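Local coordinates for protein kappa-carrageenase (Zobellia galactanivorans, PDB 5OCR) that probably hydrolyses the beta-1,4 linkages of kappa-carrageenan, a red-algal galactan, through the glycoside hydrolase family 16 domain held in this chain, at residues 70-75 with 237-242; 109-114 with 269-274. All blocks are in the same frame, centred on the assembly; numbering follows the deposited sequence.

In the fold
From the N terminus, the first segment of either contact lies on strand 67-74, in contact 1; the chain later passes through loop 109-114, between strands 100-107 and 115-122, the first partner in contact 2. Strand 233-241 then closes contact 1, ending a loop of 161 residues, about half of it strand. The chain goes on through helix 262-267 to 269-274, which closes contact 2. The segments alternate, so the two closures cross rather than nest. They meet where strands 67-74 and 273-285 pair, M72 N probably bonding T273 O. Contact 1 packs strand 67-74 on strand 233-241 across the interior of the jellyroll; contact 2 ties loop 109-114 to the start of strand 273-285.

Contact 1: residues 70-75 with 237-242; sequences LTMRHN and LSLGLR
With CG set opposite its own backbone N (chi1 -178°) and two further bends at chi2 and chi3, the side chain of M72 folds over strand 237-241, and L239, whose first torsion is also extended, sends CD2 back the other way. The methyl CE of M72 comes within 3.3 Å of L239 O and 3.5 Å of G240 O, so it lies against backbone as much as against side chain. The two chains M72 and L241 cross at about a right angle, SD touching L241 CD1 at 3.8 Å. L239 CD2 packs beside M72 CB, 3.9 Å away, and also reaches L70 O at 3.5 Å. M275 borders L70 and L239, and F91 borders L70. No hydrogen bond joins the segments; flexible, unbranched methionine and compact leucines suit an interface of apolar side chains laid on one another and on backbone carbonyls. Were this methionine an alanine, the loss of SD and CE would probably open a gap over the carbonyls of L239 and G240 and leave L241 CD1 without its thioether partner. G240 suits its place because a CB would run into R242 NH1, whereas S238, its CB turned away, hydrogen-bonds W120 NE1 through OG. The strand axes approach to 7.0 Å and run in nearly the same direction, 21° apart. Such packing without backbone bonds is typical of the two face-to-face sheets of the GH16 beta-jellyroll.

Contact 2: residues 109-114 with 269-274; sequences ADIGEG and SDIPTS
D270 meets the beta turn A109-G112 first: its CB lies 3.7 Å from I111 CG1, while its carboxylate is linked to I111 O by a water that donates to both, so a short acid serves apolar and polar sides alike. I271 follows, its CD1 meeting I111 CD1 at 3.6 Å, the two side chains meeting at a slant. P272, reached through a cis peptide bond, turns away from the loop and packs on T71 and R73. T273 then faces it again. With OG1 held opposite its backbone N (chi1 -170°), the hydroxyl donates to D110 OD1 at 2.7 Å, entering on the anti side and 30° out of the carboxylate plane, and T273 CG2 packs on I111 CG2 at 3.8 Å; threonine thus offers both a donor and a methyl. Last, S274 O receives a CA-H contact from A109 CA at 3.2 Å, and a second water joins it to D110 N. G112, with positive phi, suits the end of the turn. Around the contact, F245 flanks I111 and I271, strand 115-122 supports A109 and T273 through V115, helix 262-267 holds E113 O by K267, and strand 273-285 carries the chain onward beside strand 67-74.

Contact 1: residues 70-75 with 237-242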
loop_
_atom_site.group_PDB
_atom_site.type_symbol
_atom_site.label_atom_id
_atom_site.label_comp_id
_atom_site.label_asym_id
_atom_site.label_seq_id
_atom_site.Cartn_x
_atom_site.Cartn_y
_atom_site.Cartn_z
ATOM N N LEU A 70 -5.762 5.888 -9.967
ATOM C CA LEU A 70 -6.578 5.618 -8.810
ATOM C C LEU A 70 -6.768 6.989 -8.129
ATOM O O LEU A 70 -5.805 7.697 -7.889
ATOM C CB LEU A 70 -5.860 4.599 -7.880
ATOM C CG LEU A 70 -5.627 3.217 -8.499
ATOM C CD1 LEU A 70 -4.394 3.166 -9.389
ATOM C CD2 LEU A 70 -5.423 2.178 -7.390
ATOM N N THR A 71 -8.014 7.343 -7.824
ATOM C CA THR A 71 -8.333 8.724 -7.454
ATOM C C THR A 71 -9.023 8.817 -6.097
ATOM O O THR A 71 -9.965 8.004 -5.817
ATOM C CB THR A 71 -9.269 9.337 -8.556
ATOM O OG1 THR A 71 -8.578 9.252 -9.813
ATOM C CG2 THR A 71 -9.569 10.831 -8.318
ATOM N N MET A 72 -8.599 9.771 -5.290
ATOM C CA MET A 72 -9.293 10.140 -4.025
ATOM C C MET A 72 -10.294 11.251 -4.332
ATOM O O MET A 72 -9.907 12.275 -4.875
ATOM C CB MET A 72 -8.240 10.654 -3.026
ATOM C CG MET A 72 -8.848 11.018 -1.647
ATOM S SD MET A 72 -9.404 9.567 -0.770
ATOM C CE MET A 72 -7.801 8.697 -0.501
ATOM N N ARG A 73 -11.586 11.049 -4.016
ATOM C CA ARG A 73 -12.628 12.048 -4.355
ATOM C C ARG A 73 -13.352 12.460 -3.087
ATOM O O ARG A 73 -13.489 11.665 -2.129
ATOM C CB ARG A 73 -13.703 11.417 -5.258
ATOM C CG ARG A 73 -13.120 11.179 -6.653
ATOM C CD ARG A 73 -14.232 10.819 -7.609
ATOM N NE ARG A 73 -13.635 10.216 -8.815
ATOM C CZ ARG A 73 -13.041 10.886 -9.792
ATOM N NH1 ARG A 73 -12.961 12.230 -9.741
ATOM N NH2 ARG A 73 -12.530 10.224 -10.840
ATOM N N HIS A 74 -13.827 13.696 -3.059
ATOM C CA HIS A 74 -14.572 14.176 -1.883
ATOM C C HIS A 74 -16.028 13.858 -2.119
ATOM O O HIS A 74 -16.575 14.151 -3.200
ATOM C CB HIS A 74 -14.392 15.715 -1.788
ATOM C CG HIS A 74 -15.113 16.352 -0.641
ATOM N ND1 HIS A 74 -15.550 17.640 -0.716
ATOM C CD2 HIS A 74 -15.343 15.929 0.650
ATOM C CE1 HIS A 74 -16.131 17.966 0.485
ATOM N NE2 HIS A 74 -16.010 16.946 1.300
ATOM N N ASN A 75 -16.695 13.310 -1.107
ATOM C CA ASN A 75 -18.144 13.030 -1.264
ATOM C C ASN A 75 -18.946 14.299 -1.645
ATOM O O ASN A 75 -18.774 15.356 -1.037
ATOM C CB ASN A 75 -18.758 12.425 -0.016
ATOM C CG ASN A 75 -18.111 11.101 0.371
ATOM O OD1 ASN A 75 -17.291 10.547 -0.368
ATOM N ND2 ASN A 75 -18.500 10.582 1.515
ATOM N N LEU A 237 -2.717 -2.384 -4.800
ATOM C CA LEU A 237 -2.292 -0.977 -5.070
ATOM C C LEU A 237 -3.459 -0.094 -4.641
ATOM O O LEU A 237 -4.622 -0.312 -5.098
ATOM C CB LEU A 237 -2.087 -0.834 -6.573
ATOM C CG LEU A 237 -0.951 -1.625 -7.226
ATOM C CD1 LEU A 237 -1.279 -1.935 -8.712
ATOM C CD2 LEU A 237 0.325 -0.830 -7.063
ATOM N N SER A 238 -3.199 0.880 -3.780
ATOM C CA SER A 238 -4.341 1.707 -3.350
ATOM C C SER A 238 -3.857 3.117 -2.995
ATOM O O SER A 238 -2.674 3.339 -2.688
ATOM C CB SER A 238 -5.001 1.027 -2.193
ATOM O OG SER A 238 -4.108 0.940 -1.069
ATOM N N LEU A 239 -4.821 4.044 -2.959
ATOM C CA LEU A 239 -4.532 5.443 -2.596
ATOM C C LEU A 239 -5.210 5.716 -1.224
ATOM O O LEU A 239 -6.450 5.742 -1.126
ATOM C CB LEU A 239 -4.992 6.427 -3.725
ATOM C CG LEU A 239 -4.673 7.881 -3.429
ATOM C CD1 LEU A 239 -3.150 8.159 -3.317
ATOM C CD2 LEU A 239 -5.270 8.704 -4.595
ATOM N N GLY A 240 -4.396 5.843 -0.182
ATOM C CA GLY A 240 -4.897 6.016 1.170
ATOM C C GLY A 240 -5.097 7.466 1.522
ATOM O O GLY A 240 -4.556 8.353 0.822
ATOM N N LEU A 241 -5.985 7.760 2.489
ATOM C CA LEU A 241 -6.139 9.112 3.014
ATOM C C LEU A 241 -5.299 9.321 4.232
ATOM O O LEU A 241 -5.074 8.399 5.061
ATOM C CB LEU A 241 -7.654 9.295 3.369
ATOM C CG LEU A 241 -8.170 10.690 3.564
ATOM C CD1 LEU A 241 -8.058 11.481 2.275
ATOM C CD2 LEU A 241 -9.631 10.637 4.077
ATOM N N ARG A 242 -4.704 10.523 4.339
ATOM C CA ARG A 242 -3.853 10.870 5.465
ATOM C C ARG A 242 -4.159 12.281 5.978
ATOM O O ARG A 242 -4.975 12.983 5.458
ATOM C CB ARG A 242 -2.367 10.916 5.056
ATOM C CG ARG A 242 -1.910 9.544 4.508
ATOM C CD ARG A 242 -1.803 8.558 5.652
ATOM N NE ARG A 242 -1.163 7.250 5.248
ATOM C CZ ARG A 242 -1.850 6.150 4.883
ATOM N NH1 ARG A 242 -3.200 6.194 4.765
ATOM N NH2 ARG A 242 -1.215 5.001 4.615
#

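Contact 2: residues 109-114 with 269-274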
loop_
_atom_site.group_PDB
_atom_site.type_symbol
_atom_site.label_atom_id
_atom_site.label_comp_id
_atom_site.label_asym_id
_atom_site.label_seq_id
_atom_site.Cartn_x
_atom_site.Cartn_y
_atom_site.Cartn_z
ATOM N N ALA A 109 0.965 11.369 -6.133
ATOM C CA ALA A 109 -0.174 12.299 -6.320
ATOM C C ALA A 109 0.214 13.765 -6.189
ATOM O O ALA A 109 0.976 14.193 -5.277
ATOM C CB ALA A 109 -1.261 11.969 -5.265
ATOM N N ASP A 110 -0.376 14.570 -7.056
ATOM C CA ASP A 110 -0.060 16.003 -7.044
ATOM C C ASP A 110 -0.471 16.846 -5.834
ATOM O O ASP A 110 0.018 17.974 -5.633
ATOM C CB ASP A 110 -0.487 16.633 -8.334
ATOM C CG ASP A 110 -1.957 16.685 -8.516
ATOM O OD1 ASP A 110 -2.825 16.368 -7.595
ATOM O OD2 ASP A 110 -2.249 17.064 -9.685
ATOM N N ILE A 111 -1.351 16.312 -4.990
ATOM C CA ILE A 111 -1.657 17.004 -3.765
ATOM C C ILE A 111 -0.441 17.245 -2.824
ATOM O O ILE A 111 -0.435 18.170 -2.040
ATOM C CB ILE A 111 -2.808 16.295 -3.033
ATOM C CG1 ILE A 111 -3.392 17.223 -1.929
ATOM C CG2 ILE A 111 -2.332 14.995 -2.412
ATOM C CD1 ILE A 111 -4.796 16.742 -1.454
ATOM N N GLY A 112 0.619 16.446 -2.953
ATOM C CA GLY A 112 1.696 16.416 -1.941
ATOM C C GLY A 112 1.168 15.733 -0.679
ATOM O O GLY A 112 0.768 14.560 -0.695
ATOM N N GLU A 113 1.004 16.450 0.419
ATOM C CA GLU A 113 0.552 15.840 1.666
ATOM C C GLU A 113 -1.009 15.639 1.625
ATOM O O GLU A 113 -1.734 16.495 1.059
ATOM C CB GLU A 113 0.959 16.752 2.828
ATOM C CG GLU A 113 0.580 16.203 4.180
ATOM C CD GLU A 113 1.156 17.018 5.325
ATOM O OE1 GLU A 113 1.269 16.457 6.407
ATOM O OE2 GLU A 113 1.545 18.215 5.131
ATOM N N GLY A 114 -1.486 14.530 2.163
ATOM C CA GLY A 114 -2.914 14.274 2.362
ATOM C C GLY A 114 -3.410 12.922 1.871
ATOM O O GLY A 114 -4.545 12.521 2.184
ATOM N N SER A 269 -9.220 22.155 -2.292
ATOM C CA SER A 269 -9.045 22.695 -3.630
ATOM C C SER A 269 -8.176 21.754 -4.464
ATOM O O SER A 269 -8.243 21.794 -5.679
ATOM C CB SER A 269 -8.451 24.119 -3.606
ATOM O OG SER A 269 -7.076 24.115 -3.236
ATOM N N ASP A 270 -7.384 20.901 -3.785
ATOM C CA ASP A 270 -6.468 19.927 -4.435
ATOM C C ASP A 270 -7.025 18.510 -4.585
ATOM O O ASP A 270 -6.318 17.591 -4.997
ATOM C CB ASP A 270 -5.121 19.912 -3.714
ATOM C CG ASP A 270 -4.456 21.263 -3.764
ATOM O OD1 ASP A 270 -4.506 21.868 -4.859
ATOM O OD2 ASP A 270 -3.925 21.734 -2.726
ATOM N N ILE A 271 -8.299 18.354 -4.280
ATOM C CA ILE A 271 -9.051 17.118 -4.453
ATOM C C ILE A 271 -10.027 17.355 -5.613
ATOM O O ILE A 271 -10.706 18.376 -5.582
ATOM C CB ILE A 271 -9.776 16.734 -3.117
ATOM C CG1 ILE A 271 -8.758 16.478 -1.941
ATOM C CG2 ILE A 271 -10.710 15.561 -3.379
ATOM C CD1 ILE A 271 -7.956 15.167 -2.163
ATOM N N PRO A 272 -10.179 16.406 -6.583
ATOM C CA PRO A 272 -9.632 15.029 -6.553
ATOM C C PRO A 272 -8.122 15.018 -6.825
ATOM O O PRO A 272 -7.575 15.978 -7.466
ATOM C CB PRO A 272 -10.404 14.320 -7.667
ATOM C CG PRO A 272 -10.818 15.459 -8.628
ATOM C CD PRO A 272 -11.162 16.577 -7.682
ATOM N N THR A 273 -7.451 13.955 -6.362
ATOM C CA THR A 273 -6.044 13.824 -6.709
ATOM C C THR A 273 -5.827 12.344 -7.015
ATOM O O THR A 273 -6.646 11.480 -6.552
ATOM C CB THR A 273 -5.162 14.313 -5.535
ATOM O OG1 THR A 273 -3.797 14.385 -6.016
ATOM C CG2 THR A 273 -5.185 13.370 -4.279
ATOM N N SER A 274 -4.785 12.024 -7.815
ATOM C CA SER A 274 -4.672 10.674 -8.326
ATOM C C SER A 274 -3.250 10.179 -8.204
ATOM O O SER A 274 -2.324 10.974 -8.288
ATOM C CB SER A 274 -5.010 10.669 -9.797
ATOM O OG SER A 274 -6.374 11.061 -10.015
HETATM O O HOH W 1 -1.959 13.400 -9.151
HETATM O O HOH W 2 -1.839 20.560 -1.393
#